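Local coordinates for extracellular solute-binding protein, family 1 (Bifidobacterium longum subsp. infantis ATCC 15697, PDB 3OMB), which probably binds a carbohydrate outside the cell and delivers it to an ABC importer, and carries a bound magnesium ion, at residues A[96-101]-A[352-357]; A[124-129]-A[369-374]; A[45-50]-A[419-424]. All coordinates share one frame; numbering follows the deposited sequence. Where two conformers were deposited one is given.

Interaction 1: residues A[96-101]-A[352-357]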
loop_
_atom_site.group_PDB
_atom_site.type_symbol
_atom_site.label_atom_id
_atom_site.label_comp_id
_atom_site.label_asym_id
_atom_site.label_seq_id
_atom_site.Cartn_x
_atom_site.Cartn_y
_atom_site.Cartn_z
ATOM N N ALA A 96 -13.450 17.687 13.623
ATOM C CA ALA A 96 -14.304 18.192 12.552
ATOM C C ALA A 96 -15.551 17.312 12.443
ATOM O O ALA A 96 -15.522 16.146 12.845
ATOM C CB ALA A 96 -13.546 18.224 11.249
ATOM N N ASP A 97 -16.637 17.858 11.911
ATOM C CA ASP A 97 -17.864 17.076 11.701
ATOM C C ASP A 97 -17.636 15.832 10.845
ATOM O O ASP A 97 -18.082 14.745 11.188
ATOM C CB ASP A 97 -18.954 17.921 11.034
ATOM C CG ASP A 97 -19.395 19.104 11.880
ATOM O OD1 ASP A 97 -19.229 19.048 13.125
ATOM O OD2 ASP A 97 -19.917 20.089 11.282
ATOM N N VAL A 98 -16.977 16.032 9.708
ATOM C CA VAL A 98 -16.654 14.969 8.779
ATOM C C VAL A 98 -15.131 14.928 8.669
ATOM O O VAL A 98 -14.478 15.969 8.596
ATOM C CB VAL A 98 -17.308 15.206 7.389
ATOM C CG1 VAL A 98 -16.869 14.126 6.348
ATOM C CG2 VAL A 98 -18.839 15.276 7.508
ATOM N N ASN A 99 -14.569 13.723 8.662
ATOM C CA ASN A 99 -13.126 13.570 8.663
ATOM C C ASN A 99 -12.708 12.592 7.584
ATOM O O ASN A 99 -13.145 11.435 7.578
ATOM C CB ASN A 99 -12.656 13.093 10.029
ATOM C CG ASN A 99 -13.044 14.038 11.128
ATOM O OD1 ASN A 99 -12.320 14.968 11.416
ATOM N ND2 ASN A 99 -14.209 13.824 11.724
ATOM N N LEU A 100 -11.866 13.077 6.674
ATOM C CA LEU A 100 -11.392 12.288 5.546
ATOM C C LEU A 100 -9.942 11.871 5.764
ATOM O O LEU A 100 -9.045 12.710 5.793
ATOM C CB LEU A 100 -11.557 13.061 4.217
ATOM C CG LEU A 100 -12.929 13.705 3.951
ATOM C CD1 LEU A 100 -12.972 14.300 2.554
ATOM C CD2 LEU A 100 -14.104 12.730 4.147
ATOM N N ASN A 101 -9.732 10.566 5.919
ATOM C CA ASN A 101 -8.430 9.993 6.221
ATOM C C ASN A 101 -7.802 10.652 7.438
ATOM O O ASN A 101 -6.604 10.904 7.460
ATOM C CB ASN A 101 -7.478 10.066 5.022
ATOM C CG ASN A 101 -7.802 9.039 3.955
ATOM O OD1 ASN A 101 -7.761 7.840 4.201
ATOM N ND2 ASN A 101 -8.103 9.508 2.757
ATOM N N ALA A 352 -10.293 3.059 6.840
ATOM C CA ALA A 352 -10.315 4.318 7.587
ATOM C C ALA A 352 -10.339 5.604 6.757
ATOM O O ALA A 352 -9.562 6.526 6.990
ATOM C CB ALA A 352 -9.145 4.346 8.607
ATOM N N GLY A 353 -11.241 5.673 5.798
ATOM C CA GLY A 353 -11.372 6.867 4.988
ATOM C C GLY A 353 -12.322 7.888 5.593
ATOM O O GLY A 353 -11.955 9.056 5.723
ATOM N N LEU A 354 -13.536 7.466 5.957
ATOM C CA LEU A 354 -14.520 8.392 6.504
ATOM C C LEU A 354 -14.935 8.140 7.951
ATOM O O LEU A 354 -15.301 7.024 8.304
ATOM C CB LEU A 354 -15.766 8.444 5.613
ATOM C CG LEU A 354 -16.663 9.654 5.935
ATOM C CD1 LEU A 354 -16.916 10.519 4.741
ATOM C CD2 LEU A 354 -17.955 9.158 6.543
ATOM N N SER A 355 -14.874 9.191 8.772
ATOM C CA SER A 355 -15.412 9.169 10.135
ATOM C C SER A 355 -16.181 10.461 10.454
ATOM O O SER A 355 -15.822 11.551 9.995
ATOM C CB SER A 355 -14.305 8.911 11.169
ATOM O OG SER A 355 -13.206 9.796 11.012
ATOM N N ILE A 356 -17.256 10.329 11.221
ATOM C CA ILE A 356 -18.103 11.468 11.527
ATOM C C ILE A 356 -18.148 11.681 13.015
ATOM O O ILE A 356 -18.291 10.723 13.784
ATOM C CB ILE A 356 -19.520 11.323 10.904
ATOM C CG1 ILE A 356 -19.429 11.535 9.387
ATOM C CG2 ILE A 356 -20.513 12.343 11.494
ATOM C CD1 ILE A 356 -20.633 11.057 8.607
ATOM N N SER A 357 -18.003 12.944 13.412
ATOM C CA SER A 357 -18.105 13.340 14.808
ATOM C C SER A 357 -19.480 12.974 15.357
ATOM O O SER A 357 -20.501 13.279 14.742
ATOM C CB SER A 357 -17.897 14.847 14.922
ATOM O OG SER A 357 -18.090 15.287 16.254
HETATM O O HOH W 1 -17.754 18.004 15.384
HETATM O O HOH W 2 -11.232 9.861 8.886
#
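The backbone oxygen of S355 is gripped twice by N99, in the antiparallel pairing of strand 98-100 with strand 352-356, its neighbour in the mixed sheet of this lobe of the solute-binding fold. N99 N reaches S355 O at 2.8 Å, almost in line with the C=O bond, while N99 ND2 comes to the same oxygen at 3.3 Å from above the carbonyl plane. With CG beside the backbone N (chi1 -59°), the amide of N99 folds back along its own strand, and ND2 also donates to A96 O at 2.9 Å. An asparagine suits this buried place because its NH2 group can serve two carbonyls at once. N99 and S355 form a hydrogen-bonded pair, completed by S355 N to N99 O.

The neighbouring non-hydrogen-bonded pairs, V98 with I356 and L100 with L354, turn branched apolar side chains to the other face of the sheet, where helix 363-373 packs on them. L354 CD1 touches both V98 CG1 and, at 3.6 Å, L100 CD2; the two leucines lie side by side and point the same way. At one end S357 N donates to D97 O at 2.9 Å, and a water links D97 OD1 to S357 OG. At the other end a classic beta bulge sets two residues, G353 and L354, opposite the single I152 of the next strand, to which G353 is also hydrogen-bonded, and N101 N meets a lone pair of G353 O at 2.7 Å, nearly straight at 173°.

Interaction 2: residues A[124-129]-A[369-374]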
loop_
_atom_site.group_PDB
_atom_site.type_symbol
_atom_site.label_atom_id
_atom_site.label_comp_id
_atom_site.label_asym_id
_atom_site.label_seq_id
_atom_site.Cartn_x
_atom_site.Cartn_y
_atom_site.Cartn_z
ATOM N N LYS A 124 -29.296 6.381 5.564
ATOM C CA LYS A 124 -28.890 7.691 5.075
ATOM C C LYS A 124 -27.630 7.587 4.201
ATOM O O LYS A 124 -27.155 8.589 3.676
ATOM C CB LYS A 124 -28.666 8.662 6.253
ATOM C CG LYS A 124 -29.962 9.128 6.975
ATOM C CD LYS A 124 -30.922 9.845 6.003
ATOM C CE LYS A 124 -32.120 10.492 6.709
ATOM N NZ LYS A 124 -31.713 11.709 7.485
ATOM N N LEU A 125 -27.098 6.373 4.048
ATOM C CA LEU A 125 -25.868 6.158 3.284
ATOM C C LEU A 125 -26.025 5.101 2.184
ATOM O O LEU A 125 -25.242 4.155 2.106
ATOM C CB LEU A 125 -24.709 5.810 4.224
ATOM C CG LEU A 125 -24.394 6.826 5.323
ATOM C CD1 LEU A 125 -23.352 6.247 6.274
ATOM C CD2 LEU A 125 -23.921 8.166 4.763
ATOM N N PRO A 126 -27.027 5.274 1.303
ATOM C CA PRO A 126 -27.261 4.287 0.247
ATOM C C PRO A 126 -26.029 4.019 -0.640
ATOM O O PRO A 126 -25.824 2.876 -1.043
ATOM C CB PRO A 126 -28.386 4.929 -0.570
ATOM C CG PRO A 126 -28.263 6.372 -0.287
ATOM C CD PRO A 126 -27.920 6.430 1.148
ATOM N N ASN A 127 -25.215 5.032 -0.921
ATOM C CA ASN A 127 -23.987 4.829 -1.717
ATOM C C ASN A 127 -22.946 3.972 -1.013
ATOM O O ASN A 127 -22.197 3.226 -1.650
ATOM C CB ASN A 127 -23.376 6.162 -2.137
ATOM C CG ASN A 127 -24.260 6.912 -3.129
ATOM O OD1 ASN A 127 -24.817 6.308 -4.035
ATOM N ND2 ASN A 127 -24.386 8.228 -2.962
ATOM N N VAL A 128 -22.907 4.074 0.307
ATOM C CA VAL A 128 -22.042 3.214 1.127
ATOM C C VAL A 128 -22.554 1.776 1.119
ATOM O O VAL A 128 -21.755 0.823 0.956
ATOM C CB VAL A 128 -21.955 3.749 2.557
ATOM C CG1 VAL A 128 -21.089 2.857 3.403
ATOM C CG2 VAL A 128 -21.445 5.209 2.536
ATOM N N LYS A 129 -23.875 1.611 1.273
ATOM C CA LYS A 129 -24.488 0.274 1.187
ATOM C C LYS A 129 -24.171 -0.380 -0.162
ATOM O O LYS A 129 -23.886 -1.577 -0.233
ATOM C CB LYS A 129 -26.010 0.305 1.416
ATOM C CG LYS A 129 -26.433 0.512 2.881
ATOM C CD LYS A 129 -27.861 0.045 3.120
ATOM C CE LYS A 129 -28.887 1.002 2.541
ATOM N NZ LYS A 129 -30.270 0.379 2.614
ATOM N N LEU A 369 -23.514 14.730 3.226
ATOM C CA LEU A 369 -22.240 15.009 2.594
ATOM C C LEU A 369 -21.461 13.697 2.373
ATOM O O LEU A 369 -20.902 13.462 1.296
ATOM C CB LEU A 369 -21.437 15.973 3.469
ATOM C CG LEU A 369 -20.032 16.377 3.016
ATOM C CD1 LEU A 369 -20.089 16.929 1.611
ATOM C CD2 LEU A 369 -19.475 17.456 3.929
ATOM N N ALA A 370 -21.452 12.842 3.391
ATOM C CA ALA A 370 -20.728 11.588 3.324
ATOM C C ALA A 370 -21.326 10.690 2.235
ATOM O O ALA A 370 -20.594 10.065 1.466
ATOM C CB ALA A 370 -20.730 10.872 4.715
ATOM N N ASN A 371 -22.651 10.656 2.137
ATOM C CA ASN A 371 -23.259 9.812 1.135
ATOM C C ASN A 371 -22.886 10.294 -0.274
ATOM O O ASN A 371 -22.622 9.484 -1.161
ATOM C CB ASN A 371 -24.778 9.727 1.312
ATOM C CG ASN A 371 -25.423 8.814 0.285
ATOM O OD1 ASN A 371 -25.118 7.614 0.221
ATOM N ND2 ASN A 371 -26.296 9.376 -0.546
ATOM N N LEU A 372 -22.847 11.609 -0.463
ATOM C CA LEU A 372 -22.495 12.176 -1.760
ATOM C C LEU A 372 -21.038 11.879 -2.144
ATOM O O LEU A 372 -20.748 11.703 -3.327
ATOM C CB LEU A 372 -22.781 13.688 -1.814
ATOM C CG LEU A 372 -24.239 14.143 -1.990
ATOM C CD1 LEU A 372 -24.398 15.619 -1.661
ATOM C CD2 LEU A 372 -24.767 13.873 -3.391
ATOM N N LEU A 373 -20.148 11.822 -1.149
ATOM C CA LEU A 373 -18.725 11.490 -1.376
ATOM C C LEU A 373 -18.558 10.088 -1.936
ATOM O O LEU A 373 -17.655 9.837 -2.733
ATOM C CB LEU A 373 -17.889 11.661 -0.100
ATOM C CG LEU A 373 -17.588 13.115 0.280
ATOM C CD1 LEU A 373 -17.146 13.159 1.712
ATOM C CD2 LEU A 373 -16.525 13.731 -0.660
ATOM N N TYR A 374 -19.474 9.197 -1.573
ATOM C CA TYR A 374 -19.476 7.824 -2.078
ATOM C C TYR A 374 -20.273 7.603 -3.382
ATOM O O TYR A 374 -20.325 6.482 -3.906
ATOM C CB TYR A 374 -19.876 6.833 -0.973
ATOM C CG TYR A 374 -18.743 6.593 0.019
ATOM C CD1 TYR A 374 -18.383 7.576 0.957
ATOM C CD2 TYR A 374 -18.011 5.399 0.006
ATOM C CE1 TYR A 374 -17.336 7.361 1.861
ATOM C CE2 TYR A 374 -16.948 5.182 0.909
ATOM C CZ TYR A 374 -16.620 6.161 1.829
ATOM O OH TYR A 374 -15.588 5.947 2.725
#
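The start of helix 126-134 docks against the C-terminal end of helix 363-373, the helix that packs on the sheet of this lobe, and two asparagines make the polar join. L125 holds the N-cap position, and N127 lies in the first turn, where backbone N-H groups lack acceptors within their own helix. N371 supplies one: its OD1 accepts a hydrogen bond from N127 N at 2.8 Å, with the donor in the carbonyl plane. N127 answers with its side chain, ND2 giving a bond to N371 O at 2.8 Å from above that carbonyl plane, close to straight at 163°. Asparagine suits both places, since a short amide can offer either a C=O or an N-H at a helix end. The two side chains cross at about a right angle, yet their amide planes are only 6° apart.

N371 CG stands anti to the backbone N (chi1 -179°), which carries the amide across to the other helix, where P126 CD lies 3.2 Å from OD1. Beside this polar pair the contact turns apolar: the side chains of L125 and N371 slide past each other in opposite directions, and L125 CD2 comes within 4.2 Å of A370 CB, a small residue that lets the leucine come near the helix backbone. Y374, whose OH bonds to A153 O, turns one ring face to V128, and V128 CG2 makes a CH-pi contact 4.3 Å from the ring centroid.

Interaction 3: residues A[45-50]-A[419-424]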
loop_
_atom_site.group_PDB
_atom_site.type_symbol
_atom_site.label_atom_id
_atom_site.label_comp_id
_atom_site.label_asym_id
_atom_site.label_seq_id
_atom_site.Cartn_x
_atom_site.Cartn_y
_atom_site.Cartn_z
ATOM N N LEU A 45 -12.461 17.861 7.921
ATOM C CA LEU A 45 -11.016 17.698 7.905
ATOM C C LEU A 45 -10.673 16.778 6.708
ATOM O O LEU A 45 -11.353 15.790 6.491
ATOM C CB LEU A 45 -10.550 17.065 9.210
ATOM C CG LEU A 45 -9.080 16.655 9.143
ATOM C CD1 LEU A 45 -8.238 17.629 9.920
ATOM C CD2 LEU A 45 -8.918 15.225 9.620
ATOM N N VAL A 46 -9.643 17.131 5.938
ATOM C CA VAL A 46 -9.230 16.367 4.759
ATOM C C VAL A 46 -7.693 16.323 4.677
ATOM O O VAL A 46 -7.014 17.353 4.641
ATOM C CB VAL A 46 -9.842 16.928 3.420
ATOM C CG1 VAL A 46 -9.528 18.425 3.213
ATOM C CG2 VAL A 46 -9.383 16.104 2.242
ATOM N N LYS A 47 -7.162 15.117 4.666
ATOM C CA LYS A 47 -5.736 14.902 4.455
ATOM C C LYS A 47 -5.425 15.062 2.972
ATOM O O LYS A 47 -6.195 14.597 2.125
ATOM C CB LYS A 47 -5.361 13.499 4.915
ATOM C CG LYS A 47 -3.854 13.264 5.012
ATOM C CD LYS A 47 -3.555 11.794 5.166
ATOM C CE LYS A 47 -3.383 11.422 6.614
ATOM N NZ LYS A 47 -3.443 9.936 6.770
ATOM N N LYS A 48 -4.302 15.720 2.679
ATOM C CA LYS A 48 -3.868 16.055 1.315
ATOM C C LYS A 48 -2.433 15.583 1.044
ATOM O O LYS A 48 -1.640 15.415 1.974
ATOM C CB LYS A 48 -3.894 17.577 1.112
ATOM C CG LYS A 48 -5.174 18.297 1.550
ATOM C CD LYS A 48 -6.333 18.087 0.562
ATOM C CE LYS A 48 -6.056 18.711 -0.816
ATOM N NZ LYS A 48 -5.775 20.168 -0.778
ATOM N N ASN A 49 -2.095 15.384 -0.228
ATOM C CA ASN A 49 -0.692 15.279 -0.629
ATOM C C ASN A 49 -0.220 16.711 -0.908
ATOM O O ASN A 49 -1.020 17.553 -1.342
ATOM C CB ASN A 49 -0.544 14.407 -1.895
ATOM C CG ASN A 49 -0.822 12.917 -1.649
ATOM O OD1 ASN A 49 -0.483 12.371 -0.593
ATOM N ND2 ASN A 49 -1.428 12.251 -2.640
ATOM N N ALA A 50 1.055 17.010 -0.669
ATOM C CA ALA A 50 1.589 18.356 -0.985
ATOM C C ALA A 50 1.438 18.791 -2.454
ATOM O O ALA A 50 1.412 19.976 -2.745
ATOM C CB ALA A 50 3.076 18.487 -0.547
ATOM N N SER A 419 -6.756 12.069 -5.387
ATOM C CA SER A 419 -5.976 10.937 -5.909
ATOM C C SER A 419 -6.155 9.733 -4.982
ATOM O O SER A 419 -7.300 9.397 -4.622
ATOM C CB SER A 419 -4.493 11.330 -6.095
ATOM O OG SER A 419 -3.804 10.331 -6.849
ATOM N N GLU A 420 -5.064 9.099 -4.563
ATOM C CA GLU A 420 -5.196 7.920 -3.707
ATOM C C GLU A 420 -5.809 8.214 -2.307
ATOM O O GLU A 420 -6.166 7.286 -1.589
ATOM C CB GLU A 420 -3.867 7.135 -3.592
ATOM C CG GLU A 420 -2.900 7.653 -2.509
ATOM C CD GLU A 420 -2.044 8.837 -2.953
ATOM O OE1 GLU A 420 -2.139 9.231 -4.128
ATOM O OE2 GLU A 420 -1.266 9.374 -2.118
ATOM N N LEU A 421 -5.925 9.492 -1.939
ATOM C CA LEU A 421 -6.561 9.895 -0.673
ATOM C C LEU A 421 -8.056 10.165 -0.824
ATOM O O LEU A 421 -8.666 10.835 0.019
ATOM C CB LEU A 421 -5.867 11.125 -0.076
ATOM C CG LEU A 421 -4.451 10.872 0.452
ATOM C CD1 LEU A 421 -3.683 12.169 0.540
ATOM C CD2 LEU A 421 -4.474 10.143 1.814
ATOM N N LEU A 422 -8.658 9.634 -1.888
ATOM C CA LEU A 422 -10.086 9.820 -2.084
ATOM C C LEU A 422 -10.809 9.066 -0.965
ATOM O O LEU A 422 -10.315 8.054 -0.428
ATOM C CB LEU A 422 -10.526 9.300 -3.447
ATOM C CG LEU A 422 -10.940 7.820 -3.509
ATOM C CD1 LEU A 422 -11.794 7.540 -4.746
ATOM C CD2 LEU A 422 -9.737 6.926 -3.481
ATOM N N VAL A 423 -11.967 9.577 -0.595
ATOM C CA VAL A 423 -12.793 8.902 0.366
ATOM C C VAL A 423 -14.127 8.744 -0.358
ATOM O O VAL A 423 -14.874 9.701 -0.536
ATOM C CB VAL A 423 -12.873 9.740 1.645
ATOM C CG1 VAL A 423 -13.795 9.118 2.639
ATOM C CG2 VAL A 423 -11.491 9.859 2.264
ATOM N N GLY A 424 -14.404 7.531 -0.804
ATOM C CA GLY A 424 -15.483 7.274 -1.750
ATOM C C GLY A 424 -15.131 5.937 -2.352
ATOM O O GLY A 424 -14.318 5.212 -1.791
HETATM O O HOH W 3 -8.284 12.641 2.214
#
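N49 ND2 donates to E420 OE2, 2.9 Å away and at 157° at the hydrogen, tying the end of strand 41-48 to the loop before strand 431-433. The oxygen lies near the amide plane of N49, but the donor stands above the carboxylate plane. E420 CG sits between its backbone N and carbonyl carbon (chi1 85°), and a further bend at chi2 brings the carboxylate round to N49. R79 binds both partners, through a salt bridge to E420 OE2 and a hydrogen bond to N49 OD1.

A water donates to both K47 O and L421 O, each at 2.9 Å; as two acceptors, these could not bond each other.

Van der Waals contact centres on L421. Its CD2 lies 3.8 Å from the methylene K47 CD: the long lysine chain gives the leucine an aliphatic flank while NZ continues to a weak bond with N101 O. L421 CD1 rests against N49 OD1 at 3.4 Å.

Without the amide, as with an alanine at N49, E420 OE2 would probably keep R79 but lose its neutral donor, and R79 NE would lose this acceptor. Amide, carboxylate and guanidinium thus form a three-way set, the asparagine serving both charged groups beside their direct salt bridge.

How the interactions relate
All three contacts lie on the same side of the chain's centre, away from the magnesium site. Interactions 1 and 3 have centres about 11 Å apart and share one sheet, where strands 41-48 and 98-100 are neighbours. Interaction 2, centred about 13 Å from interaction 1, lies on the helix layer: A370 and L373 pack on L354 and L100. Interactions 2 and 3, about 17 Å apart, meet where Y374 touches V423 and G424. Along the chain, interaction 3 encloses the other two, whose segments alternate. Sheet, covering helix and loop are thus gathered from distant parts of the sequence, consistent with a solute-binding-protein lobe built by a chain that leaves and returns.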